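Local structure of high-affinity zinc uptake system protein znuA (Streptococcus suis, 3MFQ) at residues G37-P40 with H41-V44. The protein probably captures metal ions such as zinc outside the cell as the solute-binding component of an ABC-type metal uptake system. Numbering follows the deposited sequence.
Sequences GEDP and HLYV. With ZN (zinc ion), chain D.
D39 meets H41, L42 and Y43 as the chain turns through P40 and H41, and nearly all polar contact in the turn runs through D39. With CG anti to the backbone N and beside the carbonyl carbon (chi1 -177°), the carboxylate folds back over the chain that follows: OD1 accepts H41 N at 2.7 Å, with the donor well above the carboxylate plane. Its backbone O accepts L42 N at 3.0 Å and, weakly, Y43 N, also at 3.0 Å, the latter bond the more bent, with an N-H...O angle of 135°. OD2 is hydrogen-bonded to T192, so each carboxylate oxygen has a hydrogen bond, which should restrict the group's rotation.

Around these bonds the side chains pack by simple contact. OD1 of D39 also lies at the edge of the H41 imidazole, 3.2 Å from CD2, with carboxylate and ring almost perpendicular. L42 CG rests 3.9 Å from D39 OD2. Further out, E38 OE1 comes up to the Y43 ring in its plane, at the CD1-CE1 edge, 3.3 Å from CE1, while Y43 OH hydrogen-bonds D49 in the following helix 47-55.

The metal bond is made by H41 NE2, 2.5 Å from the zinc ion, whose other ligands come from H104, H170 and D254. F66 adds an edge-to-face contact to the H41 ring. The Asx turn and the beta turn that D39 forms together, in the loop between strand 29-32 and helix 47-55, thus set the first histidine ligand at the metal site of a TroA-type solute-binding protein.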
loop_
_atom_site.group_PDB
_atom_site.type_symbol
_atom_site.label_atom_id
_atom_site.label_comp_id
_atom_site.label_asym_id
_atom_site.label_seq_id
_atom_site.Cartn_x
_atom_site.Cartn_y
_atom_site.Cartn_z
ATOM N N GLY A 37 2.742 1.953 -10.636
ATOM C CA GLY A 37 3.353 0.746 -11.154
ATOM C C GLY A 37 4.806 0.623 -10.749
ATOM O O GLY A 37 5.404 -0.443 -10.886
ATOM N N GLU A 38 5.378 1.718 -10.254
ATOM C CA GLU A 38 6.755 1.705 -9.773
ATOM C C GLU A 38 6.814 1.467 -8.264
ATOM O O GLU A 38 5.794 1.526 -7.575
ATOM C CB GLU A 38 7.481 2.998 -10.148
ATOM C CG GLU A 38 7.610 3.219 -11.648
ATOM C CD GLU A 38 8.584 4.330 -12.000
ATOM O OE1 GLU A 38 9.576 4.513 -11.261
ATOM O OE2 GLU A 38 8.365 5.012 -13.024
ATOM N N ASP A 39 8.013 1.201 -7.758
ATOM C CA ASP A 39 8.188 0.833 -6.360
ATOM C C ASP A 39 8.919 1.910 -5.567
ATOM O O ASP A 39 10.114 2.123 -5.755
ATOM C CB ASP A 39 8.951 -0.487 -6.266
ATOM C CG ASP A 39 9.100 -0.976 -4.843
ATOM O OD1 ASP A 39 8.747 -0.225 -3.909
ATOM O OD2 ASP A 39 9.570 -2.117 -4.660
ATOM N N PRO A 40 8.196 2.588 -4.663
ATOM C CA PRO A 40 8.766 3.647 -3.824
ATOM C C PRO A 40 9.929 3.149 -2.971
ATOM O O PRO A 40 10.815 3.937 -2.646
ATOM C CB PRO A 40 7.589 4.056 -2.933
ATOM C CG PRO A 40 6.378 3.682 -3.720
ATOM C CD PRO A 40 6.752 2.420 -4.435
ATOM N N HIS A 41 9.930 1.867 -2.620
ATOM C CA HIS A 41 11.015 1.299 -1.829
ATOM C C HIS A 41 12.362 1.532 -2.500
ATOM O O HIS A 41 13.381 1.689 -1.831
ATOM C CB HIS A 41 10.818 -0.204 -1.628
ATOM C CG HIS A 41 9.742 -0.554 -0.648
ATOM N ND1 HIS A 41 9.846 -0.279 0.698
ATOM C CD2 HIS A 41 8.555 -1.182 -0.814
ATOM C CE1 HIS A 41 8.760 -0.707 1.317
ATOM N NE2 HIS A 41 7.962 -1.260 0.421
ATOM N N LEU A 42 12.357 1.552 -3.829
ATOM C CA LEU A 42 13.594 1.594 -4.601
ATOM C C LEU A 42 13.787 2.912 -5.341
ATOM O O LEU A 42 14.899 3.240 -5.755
ATOM C CB LEU A 42 13.619 0.445 -5.609
ATOM C CG LEU A 42 13.241 -0.930 -5.066
ATOM C CD1 LEU A 42 13.248 -1.961 -6.182
ATOM C CD2 LEU A 42 14.182 -1.336 -3.945
ATOM N N TYR A 43 12.703 3.661 -5.511
ATOM C CA TYR A 43 12.753 4.891 -6.291
ATOM C C TYR A 43 13.884 5.796 -5.826
ATOM O O TYR A 43 14.033 6.060 -4.633
ATOM C CB TYR A 43 11.420 5.633 -6.216
ATOM C CG TYR A 43 11.223 6.646 -7.321
ATOM C CD1 TYR A 43 10.621 6.284 -8.520
ATOM C CD2 TYR A 43 11.639 7.962 -7.169
ATOM C CE1 TYR A 43 10.435 7.205 -9.535
ATOM C CE2 TYR A 43 11.457 8.890 -8.180
ATOM C CZ TYR A 43 10.855 8.505 -9.361
ATOM O OH TYR A 43 10.672 9.422 -10.370
ATOM N N VAL A 44 14.689 6.260 -6.775
ATOM C CA VAL A 44 15.768 7.187 -6.469
ATOM C C VAL A 44 15.470 8.562 -7.053
ATOM O O VAL A 44 15.326 8.715 -8.264
ATOM C CB VAL A 44 17.119 6.687 -7.004
ATOM C CG1 VAL A 44 18.214 7.690 -6.680
ATOM C CG2 VAL A 44 17.446 5.324 -6.416
HETATM ZN ZN ZN D . 6.053 -2.780 0.028
#